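Local coordinates for protein dUTPase (Streptococcus mutans, PDB 3H6X) that probably hydrolyses dUTP to dUMP and diphosphate, as a trimeric jelly-roll dUTPase of nucleotide metabolism, at residues B[7-13]-B[96-100]; B[36-40]-B[110-114]; B[54-60]-B[124-128]; B[61-65]-B[81-85]; B[75-80]-B[101-107]. All blocks are in the same frame, centred on the assembly; numbering follows the deposited sequence.

Contact 1: residues B[7-13]-B[96-100]; sequences FELITDY and EGHIF
I10 faces H98 with their CA atoms 6.4 Å apart where strand 6-9 of the dUTPase jelly roll runs out into a type I beta turn, I10 to Y13, beside the loop before strand 100-105. The carboxylate of E96 grips the start of that turn. E96 OE1 accepts from T11 OG1 at 2.7 Å through its syn lone pair, while E96 OE2 takes the backbone N of T11 at 3.0 Å, on the syn side but 25° out of the carboxylate plane. Extended beyond a CG that is anti to its backbone N (chi1 -152°), E96 also forms a salt bridge through OE2 with K53, which would be expected to stabilise the ionised carboxylate. Deeper in, CD1 of I10 sits over the centre of the H98 imidazole, a CH-pi contact 3.4 Å from the ring centroid and 14° off the normal. F100 CD1 lies over the other face near the rim, and NE2 of H98 is hydrogen-bonded to the backbone N of G51, which fixes the rotation of the ring. At the far end, CD1 of I99 meets the edge of the F7 ring, 4.4 Å from F7 CE1.

Contact 2: residues B[36-40]-B[110-114]; sequences ERTEI and TVVLE
T110 opens the pairing with its backbone and methyl group both turned on I40: CA makes a CA-H...O contact with I40 O, and T110 CG2 lies 3.7 Å from that same oxygen. V111 is bonded through both N and O, its N donating to I40 O and its O receiving the N of I40 at 2.8 Å in a hydrogen-bonded pair. I40 O has a further donor in ND2 of N105, on strand 100-105. V112 then forms the non-hydrogen-bonded pair with E39; the two side chains lie alongside each other, V112 CG2 3.7 Å from E39 CG, while V112 CG1 reaches CG of R37. Strands 38-40 and 111-113 thus make a short antiparallel two-stranded ribbon at the surface of the jelly roll, their directions 158° apart. L113 closes the second hydrogen-bonded pair, giving its N to T38 O and taking T38 N at its own O. On the face shared by T38, I40, V111 and L113, CD1 of L113 comes to 4.2 Å from CD1 of I40, next to L76. E114 bends at chi2 (-65°) to bring OE1 within 3.0 Å of R37 NE, a salt bridge in which the carboxylate stands 82° from the guanidinium plane. A water donates to E114 OE2 at 2.7 Å and receives a weak bond from R37 NE.

Contact 3: residues B[54-60]-B[124-128]; sequences AYMQVGE and FMPFL
A type II beta turn, Q57 to E60, leads into strand 60-66, and this contact lays it against the end of strand 118-126 in the jelly-roll sheet, where other subunits of the trimer also meet the chain. E60 and P126 form an antiparallel non-hydrogen-bonded pair, their CA atoms 4.5 Å apart. One backbone bond locks the corner: F127 N donates to G59 O at 2.9 Å, coming from 36° above the carbonyl plane. The CA of P126 adds a CA-H...O contact to the same G59 oxygen, and the CA of E60 makes another to M125 O at 3.3 Å.

The F127 side chain folds back over the turn. Its CG lies between the backbone N and the carbonyl carbon (chi1 72°), which brings one ring face over G59, whose CA stands 4.0 Å from the F127 centroid, and sets the ring edge at E60 O, 3.3 Å from F127 CE1. At the other end the ring of F124 touches A54 of strand 52-55, F124 CZ 4.4 Å from A54 CB. Inside the turn segment, E60 extends its chain so that OE1 accepts the N of Q57 at 3.0 Å, from well above the carboxylate plane; R5 makes a salt bridge to OE2.

V123 of the third subunit packs on F127, and I130 of the second on F124. While the F127 ring covers G59, the E60 carboxylate serves both Q57 N and R5, and its charge is probably well compensated at this partly buried site.

Contact 4: residues B[61-65]-B[81-85]; sequences VLYLF and SVGVI
L62 and I85 exchange two backbone hydrogen bonds, and L64 does the same with G83, so all four residues have both N and O paired within this antiparallel ladder. L62 N reaches I85 O at 3.1 Å in the carbonyl plane, and I85 N returns to L62 O. The L64-G83 bonds differ in approach: L64 N lies 2.7 Å from G83 O, and G83 N 2.9 Å from L64 O, each on a lone pair. Both oxygens also receive a CA-H...O contact, G83 O from Y63 and L64 O from V82. The intervening backbone of V61, Y63 and F65 bonds to M125, V123 and Q121, respectively.

L64 runs its CD1 close over G83, and its CG lies 3.9 Å from CG1 of I85. On the other face Y63 lies alongside V84, whose CG2 meets the ring edge 4.0 Å from Y63 CE1, while F65 CE1 touches CG2 of V82 at 3.9 Å.

Strand 60-66 is therefore an inner strand of a jelly-roll sheet, between 118-126 and 82-85. The face of Y63 and F65 looks into the trimer, where Y63 meets F65 of the third subunit and F65 meets Y63 of the second; that of L62 and L64 packs against I99.

Contact 5: residues B[75-80]-B[101-107]; sequences GLVLIN and AQMKNMT
V77 and K104 are joined by two backbone hydrogen bonds, K104 N giving to V77 O at 2.9 Å and V77 N to K104 O at 3.1 Å. The ladder goes on at either end, with I79 N donating to Q102 O and M106 N to G75 O. Around these bonds lie two selenomethionines. M103 bends at both chi2 and chi3, which curls its chain back over the neighbouring strand: M103 CE lies 3.8 Å from CB of L76, and M103 SE 3.8 Å from CD1 of L78. M106 runs at about a right angle to V77 on the other face, M106 SE 3.6 Å from V77 CG1. The extended chain of K104 covers I79, K104 CD to I79 CD1 at 3.6 Å.

Further out, a water bridges N80 ND2 and the backbone N of Q102. N105 OD1 accepts from both OG1 and N of T107, the second bond making an Asx turn, while L78 N is held by D66. I79 and K104 also pack on P71 and M106 of the third subunit, respectively. G75 enters the ladder with positive phi directly after helix 69-74, and strand 76-78 forms the outer antiparallel partner of 100-105, whose other side pairs with 45-49 in the dUTPase jelly roll.

How the contacts relate
Contacts 3 and 4 share a sheet: strand 60-66 is flanked by 118-126 and 82-85, and M125 O lies 2.9 Å from V61 N, a probable hydrogen bond. Contact 1 leans on both, through F7 against F124 and A54 and through I99 CG2, 3.4 Å from L64 CD1. Its segment 96-100 runs directly into contact 5, whose L78 packs on L64 and G83 of contact 4. Contact 5 also packs against contact 2, L113 on L76 and I40 on M103, with their centres about 12 Å apart. Contacts 2 and 3 mark opposite sides of the chain's centre, about 31 Å between centres. Contacts 1, 3, 4 and 5 all touch the second subunit, whereas contact 2 touches no other chain.

Contact 1: residues B[7-13]-B[96-100]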
# COMPACT_ATOMS: atom_id res chain seq x y z
N PHE B 7 -13.08 4.17 16.11
CA PHE B 7 -12.20 3.36 16.96
C PHE B 7 -12.72 3.31 18.38
O PHE B 7 -13.32 4.27 18.88
CB PHE B 7 -10.79 3.97 17.01
CG PHE B 7 -10.12 4.04 15.68
CD1 PHE B 7 -9.46 2.94 15.17
CD2 PHE B 7 -10.16 5.21 14.92
CE1 PHE B 7 -8.84 3.00 13.91
CE2 PHE B 7 -9.55 5.27 13.68
CZ PHE B 7 -8.88 4.16 13.18
N GLU B 8 -12.42 2.20 19.04
CA GLU B 8 -12.69 2.05 20.46
C GLU B 8 -11.48 1.40 21.10
O GLU B 8 -10.77 0.62 20.46
CB GLU B 8 -13.91 1.16 20.68
CG GLU B 8 -15.24 1.83 20.25
CD GLU B 8 -16.40 0.87 20.25
OE1 GLU B 8 -16.17 -0.36 20.34
OE2 GLU B 8 -17.55 1.36 20.16
N LEU B 9 -11.22 1.72 22.36
CA LEU B 9 -10.21 0.98 23.11
C LEU B 9 -10.64 -0.47 23.30
O LEU B 9 -11.83 -0.75 23.57
CB LEU B 9 -10.02 1.60 24.49
CG LEU B 9 -9.42 2.99 24.54
CD1 LEU B 9 -9.35 3.51 25.97
CD2 LEU B 9 -8.02 2.99 23.91
N ILE B 10 -9.70 -1.40 23.18
CA ILE B 10 -10.02 -2.78 23.55
C ILE B 10 -10.07 -2.85 25.07
O ILE B 10 -9.60 -1.94 25.75
CB ILE B 10 -8.99 -3.79 23.00
CG1 ILE B 10 -7.59 -3.50 23.57
CG2 ILE B 10 -8.97 -3.75 21.48
CD1 ILE B 10 -6.56 -4.57 23.24
N THR B 11 -10.66 -3.90 25.62
CA THR B 11 -10.83 -3.96 27.06
C THR B 11 -9.51 -3.92 27.83
O THR B 11 -9.48 -3.46 28.97
CB THR B 11 -11.77 -5.11 27.48
OG1 THR B 11 -11.27 -6.33 26.95
CG2 THR B 11 -13.17 -4.88 26.94
N ASP B 12 -8.41 -4.35 27.20
CA ASP B 12 -7.11 -4.43 27.87
C ASP B 12 -6.45 -3.07 28.10
O ASP B 12 -5.46 -2.98 28.83
CB ASP B 12 -6.13 -5.30 27.08
CG ASP B 12 -6.36 -6.79 27.29
OD1 ASP B 12 -7.08 -7.16 28.25
OD2 ASP B 12 -5.80 -7.56 26.50
N TYR B 13 -6.97 -2.03 27.47
CA TYR B 13 -6.38 -0.69 27.58
C TYR B 13 -7.43 0.34 27.94
O TYR B 13 -8.60 0.26 27.49
CB TYR B 13 -5.64 -0.30 26.29
CG TYR B 13 -4.41 -1.14 26.02
CD1 TYR B 13 -3.17 -0.81 26.59
CD2 TYR B 13 -4.49 -2.28 25.24
CE1 TYR B 13 -2.07 -1.59 26.36
CE2 TYR B 13 -3.38 -3.06 25.01
CZ TYR B 13 -2.17 -2.72 25.56
OH TYR B 13 -1.08 -3.50 25.34
N GLU B 96 -10.57 -9.62 20.16
CA GLU B 96 -11.49 -8.48 20.26
C GLU B 96 -11.33 -7.52 19.08
O GLU B 96 -11.94 -6.44 19.08
CB GLU B 96 -11.24 -7.73 21.57
CG GLU B 96 -12.45 -7.00 22.11
CD GLU B 96 -12.17 -6.30 23.44
OE1 GLU B 96 -11.70 -6.97 24.39
OE2 GLU B 96 -12.43 -5.09 23.53
N GLY B 97 -10.53 -7.91 18.09
CA GLY B 97 -10.28 -7.03 16.95
C GLY B 97 -9.16 -6.05 17.20
O GLY B 97 -9.01 -5.05 16.50
N HIS B 98 -8.33 -6.37 18.19
CA HIS B 98 -7.16 -5.54 18.50
C HIS B 98 -6.28 -5.40 17.27
O HIS B 98 -5.81 -6.39 16.70
CB HIS B 98 -6.38 -6.20 19.63
CG HIS B 98 -5.25 -5.35 20.17
ND1 HIS B 98 -4.36 -5.85 21.08
CD2 HIS B 98 -4.90 -4.07 19.91
CE1 HIS B 98 -3.47 -4.89 21.38
NE2 HIS B 98 -3.79 -3.81 20.69
N ILE B 99 -6.04 -4.16 16.85
CA ILE B 99 -5.22 -3.90 15.69
C ILE B 99 -3.74 -3.86 16.07
O ILE B 99 -3.37 -3.19 17.03
CB ILE B 99 -5.61 -2.54 15.07
CG1 ILE B 99 -7.03 -2.63 14.49
CG2 ILE B 99 -4.60 -2.11 13.99
CD1 ILE B 99 -7.63 -1.27 14.19
N PHE B 100 -2.93 -4.66 15.37
CA PHE B 100 -1.48 -4.66 15.52
C PHE B 100 -0.84 -4.16 14.23
O PHE B 100 -1.36 -4.43 13.13
CB PHE B 100 -0.95 -6.07 15.79
CG PHE B 100 -1.28 -6.60 17.15
CD1 PHE B 100 -2.52 -7.15 17.41
CD2 PHE B 100 -0.33 -6.57 18.17
CE1 PHE B 100 -2.83 -7.65 18.68
CE2 PHE B 100 -0.62 -7.08 19.42
CZ PHE B 100 -1.88 -7.61 19.68
O HOH W 1 -8.82 -6.67 25.16

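Contact 2: residues B[36-40]-B[110-114]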
# COMPACT_ATOMS: atom_id res chain seq x y z
N GLU B 36 1.88 0.08 24.26
CA GLU B 36 2.79 -0.18 25.36
C GLU B 36 4.20 -0.25 24.83
O GLU B 36 4.41 -0.58 23.66
CB GLU B 36 2.45 -1.50 26.04
CG GLU B 36 2.67 -2.69 25.17
CD GLU B 36 2.42 -4.01 25.88
OE1 GLU B 36 1.91 -3.98 27.04
OE2 GLU B 36 2.73 -5.06 25.27
N ARG B 37 5.17 0.06 25.68
CA ARG B 37 6.55 0.05 25.22
C ARG B 37 6.88 -1.26 24.50
O ARG B 37 6.61 -2.36 25.02
CB ARG B 37 7.51 0.29 26.39
CG ARG B 37 8.97 0.25 25.96
CD ARG B 37 9.94 0.33 27.15
NE ARG B 37 10.29 1.70 27.48
CZ ARG B 37 10.04 2.27 28.66
NH1 ARG B 37 9.45 1.59 29.63
NH2 ARG B 37 10.40 3.54 28.87
N THR B 38 7.45 -1.15 23.31
CA THR B 38 7.71 -2.32 22.48
C THR B 38 9.11 -2.25 21.87
O THR B 38 9.46 -1.28 21.20
CB THR B 38 6.66 -2.43 21.34
OG1 THR B 38 5.35 -2.58 21.90
CG2 THR B 38 6.95 -3.63 20.46
N GLU B 39 9.91 -3.27 22.15
CA GLU B 39 11.26 -3.36 21.59
C GLU B 39 11.27 -4.22 20.32
O GLU B 39 10.62 -5.26 20.25
CB GLU B 39 12.20 -4.02 22.60
CG GLU B 39 12.71 -3.10 23.68
CD GLU B 39 13.65 -3.83 24.62
OE1 GLU B 39 13.25 -4.88 25.16
OE2 GLU B 39 14.80 -3.37 24.80
N ILE B 40 12.05 -3.78 19.34
CA ILE B 40 12.21 -4.55 18.12
C ILE B 40 13.69 -4.76 17.84
O ILE B 40 14.42 -3.81 17.54
CB ILE B 40 11.54 -3.87 16.90
CG1 ILE B 40 10.10 -3.49 17.25
CG2 ILE B 40 11.58 -4.81 15.71
CD1 ILE B 40 9.34 -2.83 16.12
N THR B 110 18.78 -2.42 18.21
CA THR B 110 17.42 -2.53 18.73
C THR B 110 16.74 -1.17 18.69
O THR B 110 17.35 -0.16 19.05
CB THR B 110 17.42 -3.09 20.16
OG1 THR B 110 17.86 -4.45 20.11
CG2 THR B 110 16.02 -3.03 20.77
N VAL B 111 15.49 -1.15 18.22
CA VAL B 111 14.70 0.08 18.23
C VAL B 111 13.59 -0.08 19.25
O VAL B 111 12.96 -1.14 19.33
CB VAL B 111 14.09 0.38 16.83
CG1 VAL B 111 13.13 1.56 16.92
CG2 VAL B 111 15.21 0.67 15.82
N VAL B 112 13.37 0.95 20.06
CA VAL B 112 12.32 0.94 21.06
C VAL B 112 11.23 1.93 20.69
O VAL B 112 11.51 3.11 20.45
CB VAL B 112 12.84 1.33 22.45
CG1 VAL B 112 11.71 1.39 23.44
CG2 VAL B 112 13.89 0.32 22.91
N LEU B 113 10.00 1.43 20.63
CA LEU B 113 8.83 2.29 20.46
C LEU B 113 8.23 2.52 21.84
O LEU B 113 7.88 1.55 22.52
CB LEU B 113 7.81 1.60 19.55
CG LEU B 113 8.19 1.55 18.07
CD1 LEU B 113 7.23 0.66 17.27
CD2 LEU B 113 8.20 2.95 17.48
N GLU B 114 8.16 3.78 22.26
CA GLU B 114 7.54 4.13 23.54
C GLU B 114 6.02 4.16 23.42
O GLU B 114 5.47 4.44 22.34
CB GLU B 114 8.03 5.49 24.01
CG GLU B 114 9.55 5.61 24.09
CD GLU B 114 10.16 4.69 25.14
OE1 GLU B 114 9.43 4.22 26.05
OE2 GLU B 114 11.38 4.43 25.06
O HOH W 2 12.57 2.97 27.02

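Contact 3: residues B[54-60]-B[124-128]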
# COMPACT_ATOMS: atom_id res chain seq x y z
N ALA B 54 -11.58 -1.34 15.50
CA ALA B 54 -12.28 -0.40 14.61
C ALA B 54 -13.56 -1.02 14.09
O ALA B 54 -13.56 -2.14 13.65
CB ALA B 54 -11.40 0.01 13.44
N TYR B 55 -14.65 -0.26 14.14
CA TYR B 55 -15.93 -0.69 13.58
C TYR B 55 -16.20 0.15 12.34
O TYR B 55 -15.65 1.25 12.21
CB TYR B 55 -17.07 -0.54 14.62
CG TYR B 55 -17.27 0.87 15.10
CD1 TYR B 55 -18.19 1.72 14.47
CD2 TYR B 55 -16.54 1.36 16.18
CE1 TYR B 55 -18.38 3.02 14.92
CE2 TYR B 55 -16.71 2.68 16.63
CZ TYR B 55 -17.64 3.49 16.00
OH TYR B 55 -17.80 4.80 16.44
N MSE B 56 -16.99 -0.37 11.41
CA MSE B 56 -17.30 0.37 10.19
C MSE B 56 -18.56 -0.22 9.57
O MSE B 56 -19.14 -1.17 10.11
CB MSE B 56 -16.12 0.26 9.21
CG MSE B 56 -15.79 -1.19 8.89
SE MSE B 56 -13.95 -1.46 8.29
CE MSE B 56 -13.21 0.26 8.82
N GLN B 57 -18.98 0.33 8.44
CA GLN B 57 -20.22 -0.15 7.82
C GLN B 57 -19.94 -1.29 6.88
O GLN B 57 -18.79 -1.55 6.54
CB GLN B 57 -20.91 0.99 7.07
CG GLN B 57 -21.14 2.19 7.98
CD GLN B 57 -22.20 3.10 7.47
OE1 GLN B 57 -23.37 2.71 7.39
NE2 GLN B 57 -21.81 4.35 7.17
N VAL B 58 -20.99 -1.98 6.44
CA VAL B 58 -20.79 -2.99 5.41
C VAL B 58 -20.29 -2.25 4.16
O VAL B 58 -20.73 -1.14 3.83
CB VAL B 58 -22.07 -3.77 5.06
CG1 VAL B 58 -22.66 -4.39 6.27
CG2 VAL B 58 -23.07 -2.93 4.50
N GLY B 59 -19.34 -2.87 3.46
CA GLY B 59 -18.77 -2.27 2.26
C GLY B 59 -17.66 -1.28 2.53
O GLY B 59 -17.25 -0.54 1.63
N GLU B 60 -17.20 -1.26 3.78
CA GLU B 60 -16.08 -0.39 4.16
C GLU B 60 -14.89 -1.22 4.63
O GLU B 60 -15.06 -2.33 5.14
CB GLU B 60 -16.51 0.62 5.21
CG GLU B 60 -17.55 1.60 4.65
CD GLU B 60 -18.09 2.60 5.66
OE1 GLU B 60 -17.68 2.55 6.84
OE2 GLU B 60 -18.93 3.43 5.24
N PHE B 124 -10.22 5.03 6.30
CA PHE B 124 -11.45 4.28 6.02
C PHE B 124 -11.90 4.55 4.59
O PHE B 124 -11.94 5.72 4.18
CB PHE B 124 -12.57 4.74 6.95
CG PHE B 124 -12.37 4.36 8.41
CD1 PHE B 124 -12.90 3.18 8.90
CD2 PHE B 124 -11.67 5.19 9.27
CE1 PHE B 124 -12.75 2.84 10.22
CE2 PHE B 124 -11.53 4.86 10.60
CZ PHE B 124 -12.06 3.68 11.09
N MSE B 125 -12.26 3.50 3.86
CA MSE B 125 -12.61 3.66 2.44
C MSE B 125 -13.69 2.65 2.05
O MSE B 125 -13.85 1.63 2.72
CB MSE B 125 -11.38 3.45 1.55
CG MSE B 125 -10.25 4.43 1.83
SE MSE B 125 -8.80 4.12 0.59
CE MSE B 125 -9.36 5.17 -0.87
N PRO B 126 -14.42 2.92 0.96
CA PRO B 126 -15.40 1.95 0.43
C PRO B 126 -14.70 0.89 -0.43
O PRO B 126 -13.66 1.15 -1.04
CB PRO B 126 -16.28 2.82 -0.48
CG PRO B 126 -15.33 3.87 -0.99
CD PRO B 126 -14.42 4.18 0.19
N PHE B 127 -15.28 -0.30 -0.46
CA PHE B 127 -14.84 -1.33 -1.41
C PHE B 127 -16.04 -1.93 -2.13
O PHE B 127 -17.18 -1.74 -1.70
CB PHE B 127 -14.00 -2.42 -0.74
CG PHE B 127 -14.79 -3.35 0.15
CD1 PHE B 127 -14.90 -3.09 1.50
CD2 PHE B 127 -15.40 -4.49 -0.37
CE1 PHE B 127 -15.59 -3.94 2.33
CE2 PHE B 127 -16.11 -5.36 0.47
CZ PHE B 127 -16.20 -5.07 1.83
N LEU B 128 -15.78 -2.69 -3.19
CA LEU B 128 -16.81 -3.15 -4.10
C LEU B 128 -16.77 -4.68 -4.24
O LEU B 128 -15.72 -5.30 -4.10
CB LEU B 128 -16.60 -2.51 -5.48
CG LEU B 128 -16.61 -0.98 -5.53
CD1 LEU B 128 -16.05 -0.44 -6.87
CD2 LEU B 128 -18.03 -0.47 -5.27

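Contact 4: residues B[61-65]-B[81-85]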
# COMPACT_ATOMS: atom_id res chain seq x y z
N VAL B 61 -13.69 -0.68 4.43
CA VAL B 61 -12.45 -1.28 4.91
C VAL B 61 -11.60 -0.20 5.55
O VAL B 61 -11.69 0.98 5.20
CB VAL B 61 -11.70 -1.97 3.75
CG1 VAL B 61 -11.32 -0.95 2.69
CG2 VAL B 61 -10.48 -2.73 4.26
N LEU B 62 -10.74 -0.61 6.49
CA LEU B 62 -9.77 0.29 7.11
C LEU B 62 -8.39 -0.16 6.66
O LEU B 62 -8.02 -1.31 6.90
CB LEU B 62 -9.86 0.19 8.64
CG LEU B 62 -8.74 0.93 9.40
CD1 LEU B 62 -8.80 2.43 9.19
CD2 LEU B 62 -8.83 0.62 10.89
N TYR B 63 -7.64 0.72 6.02
CA TYR B 63 -6.27 0.39 5.62
C TYR B 63 -5.31 1.04 6.59
O TYR B 63 -5.54 2.17 7.02
CB TYR B 63 -5.97 0.97 4.24
CG TYR B 63 -6.67 0.29 3.11
CD1 TYR B 63 -6.63 -1.10 2.99
CD2 TYR B 63 -7.38 1.01 2.17
CE1 TYR B 63 -7.29 -1.74 1.94
CE2 TYR B 63 -8.04 0.37 1.12
CZ TYR B 63 -7.98 -1.00 1.02
OH TYR B 63 -8.62 -1.65 -0.01
N LEU B 64 -4.25 0.31 6.94
CA LEU B 64 -3.18 0.88 7.77
C LEU B 64 -1.97 1.11 6.90
O LEU B 64 -1.50 0.19 6.25
CB LEU B 64 -2.79 -0.10 8.87
CG LEU B 64 -3.91 -0.60 9.78
CD1 LEU B 64 -3.32 -1.53 10.84
CD2 LEU B 64 -4.62 0.60 10.41
N PHE B 65 -1.50 2.36 6.87
CA PHE B 65 -0.30 2.70 6.10
C PHE B 65 0.82 3.10 7.02
O PHE B 65 0.60 3.62 8.12
CB PHE B 65 -0.58 3.86 5.12
CG PHE B 65 -1.67 3.58 4.13
CD1 PHE B 65 -1.45 2.71 3.07
CD2 PHE B 65 -2.91 4.17 4.27
CE1 PHE B 65 -2.47 2.45 2.15
CE2 PHE B 65 -3.92 3.92 3.37
CZ PHE B 65 -3.70 3.06 2.30
N SER B 81 3.30 -3.96 4.19
CA SER B 81 3.06 -2.78 3.36
C SER B 81 1.80 -2.00 3.67
O SER B 81 1.84 -0.78 3.82
CB SER B 81 3.11 -3.13 1.87
OG SER B 81 4.39 -3.64 1.52
N VAL B 82 0.68 -2.72 3.71
CA VAL B 82 -0.61 -2.15 4.04
C VAL B 82 -1.36 -3.14 4.89
O VAL B 82 -1.50 -4.31 4.53
CB VAL B 82 -1.46 -1.92 2.78
CG1 VAL B 82 -2.81 -1.32 3.17
CG2 VAL B 82 -0.73 -1.00 1.80
N GLY B 83 -1.84 -2.68 6.04
CA GLY B 83 -2.65 -3.53 6.89
C GLY B 83 -4.09 -3.42 6.40
O GLY B 83 -4.59 -2.31 6.19
N VAL B 84 -4.75 -4.56 6.21
CA VAL B 84 -6.12 -4.55 5.69
C VAL B 84 -7.03 -5.04 6.82
O VAL B 84 -7.08 -6.24 7.13
CB VAL B 84 -6.28 -5.45 4.45
CG1 VAL B 84 -7.73 -5.45 3.97
CG2 VAL B 84 -5.36 -4.98 3.34
N ILE B 85 -7.73 -4.10 7.43
CA ILE B 85 -8.55 -4.39 8.60
C ILE B 85 -10.01 -4.48 8.16
O ILE B 85 -10.63 -3.48 7.78
CB ILE B 85 -8.42 -3.30 9.66
CG1 ILE B 85 -6.94 -3.07 10.04
CG2 ILE B 85 -9.26 -3.68 10.89
CD1 ILE B 85 -6.22 -4.36 10.47

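Contact 5: residues B[75-80]-B[101-107]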
# COMPACT_ATOMS: atom_id res chain seq x y z
N GLY B 75 14.02 3.79 11.07
CA GLY B 75 14.56 2.54 10.55
C GLY B 75 13.55 1.41 10.59
O GLY B 75 13.94 0.24 10.53
N LEU B 76 12.27 1.76 10.65
CA LEU B 76 11.20 0.75 10.74
C LEU B 76 10.30 0.83 9.52
O LEU B 76 10.06 1.93 9.00
CB LEU B 76 10.31 1.01 11.96
CG LEU B 76 10.97 1.04 13.35
CD1 LEU B 76 9.91 1.31 14.39
CD2 LEU B 76 11.71 -0.29 13.62
N VAL B 77 9.80 -0.32 9.08
CA VAL B 77 8.80 -0.37 8.01
C VAL B 77 7.64 -1.29 8.38
O VAL B 77 7.82 -2.26 9.11
CB VAL B 77 9.39 -0.84 6.66
CG1 VAL B 77 10.43 0.17 6.14
CG2 VAL B 77 9.98 -2.24 6.77
N LEU B 78 6.46 -0.98 7.85
CA LEU B 78 5.30 -1.87 7.95
C LEU B 78 5.54 -3.00 6.94
O LEU B 78 5.46 -2.79 5.73
CB LEU B 78 4.04 -1.08 7.60
CG LEU B 78 2.71 -1.83 7.77
CD1 LEU B 78 2.48 -2.21 9.22
CD2 LEU B 78 1.57 -0.97 7.30
N ILE B 79 5.88 -4.19 7.45
CA ILE B 79 6.50 -5.21 6.62
C ILE B 79 5.54 -5.84 5.61
O ILE B 79 5.99 -6.32 4.56
CB ILE B 79 7.24 -6.28 7.46
CG1 ILE B 79 8.24 -7.08 6.60
CG2 ILE B 79 6.22 -7.17 8.19
CD1 ILE B 79 9.31 -6.25 5.88
N ASN B 80 4.24 -5.85 5.91
CA ASN B 80 3.23 -6.29 4.95
C ASN B 80 2.65 -5.13 4.10
O ASN B 80 1.66 -5.32 3.38
CB ASN B 80 2.11 -7.11 5.63
CG ASN B 80 1.34 -6.33 6.71
OD1 ASN B 80 0.12 -6.49 6.86
ND2 ASN B 80 2.03 -5.52 7.47
N ALA B 101 0.29 -3.47 14.36
CA ALA B 101 1.11 -3.07 13.22
C ALA B 101 2.34 -3.98 13.14
O ALA B 101 3.13 -4.06 14.08
CB ALA B 101 1.54 -1.62 13.37
N GLN B 102 2.49 -4.69 12.03
CA GLN B 102 3.61 -5.62 11.86
C GLN B 102 4.85 -4.87 11.36
O GLN B 102 4.97 -4.59 10.16
CB GLN B 102 3.21 -6.72 10.87
CG GLN B 102 4.08 -7.96 10.90
CD GLN B 102 3.66 -8.99 9.87
OE1 GLN B 102 2.47 -9.12 9.54
NE2 GLN B 102 4.63 -9.73 9.33
N MSE B 103 5.75 -4.53 12.28
CA MSE B 103 6.87 -3.63 11.96
C MSE B 103 8.18 -4.41 11.93
O MSE B 103 8.42 -5.27 12.78
CB MSE B 103 6.98 -2.53 13.01
CG MSE B 103 5.69 -1.78 13.29
SE MSE B 103 5.08 -0.83 11.70
CE MSE B 103 6.64 0.32 11.42
N LYS B 104 9.01 -4.11 10.93
CA LYS B 104 10.34 -4.70 10.83
C LYS B 104 11.40 -3.65 11.08
O LYS B 104 11.33 -2.54 10.57
CB LYS B 104 10.57 -5.33 9.45
CG LYS B 104 11.98 -5.95 9.34
CD LYS B 104 12.15 -6.79 8.09
CE LYS B 104 13.60 -7.22 7.94
NZ LYS B 104 13.77 -8.15 6.77
N ASN B 105 12.40 -4.01 11.88
CA ASN B 105 13.54 -3.14 12.13
C ASN B 105 14.63 -3.44 11.10
O ASN B 105 15.25 -4.51 11.14
CB ASN B 105 14.05 -3.40 13.55
CG ASN B 105 15.29 -2.59 13.91
OD1 ASN B 105 15.82 -1.82 13.10
ND2 ASN B 105 15.74 -2.74 15.15
N MSE B 106 14.84 -2.50 10.17
CA MSE B 106 15.81 -2.65 9.11
C MSE B 106 17.25 -2.39 9.54
O MSE B 106 18.17 -2.66 8.77
CB MSE B 106 15.50 -1.69 7.97
CG MSE B 106 14.16 -1.88 7.35
SE MSE B 106 13.95 -0.59 5.85
CE MSE B 106 14.07 1.08 6.82
N THR B 107 17.43 -1.86 10.74
CA THR B 107 18.76 -1.45 11.21
C THR B 107 19.48 -2.55 11.99
O THR B 107 18.94 -3.62 12.21
CB THR B 107 18.68 -0.20 12.11
OG1 THR B 107 18.27 -0.57 13.43
CG2 THR B 107 17.71 0.83 11.54
O HOH W 3 0.62 -5.04 9.92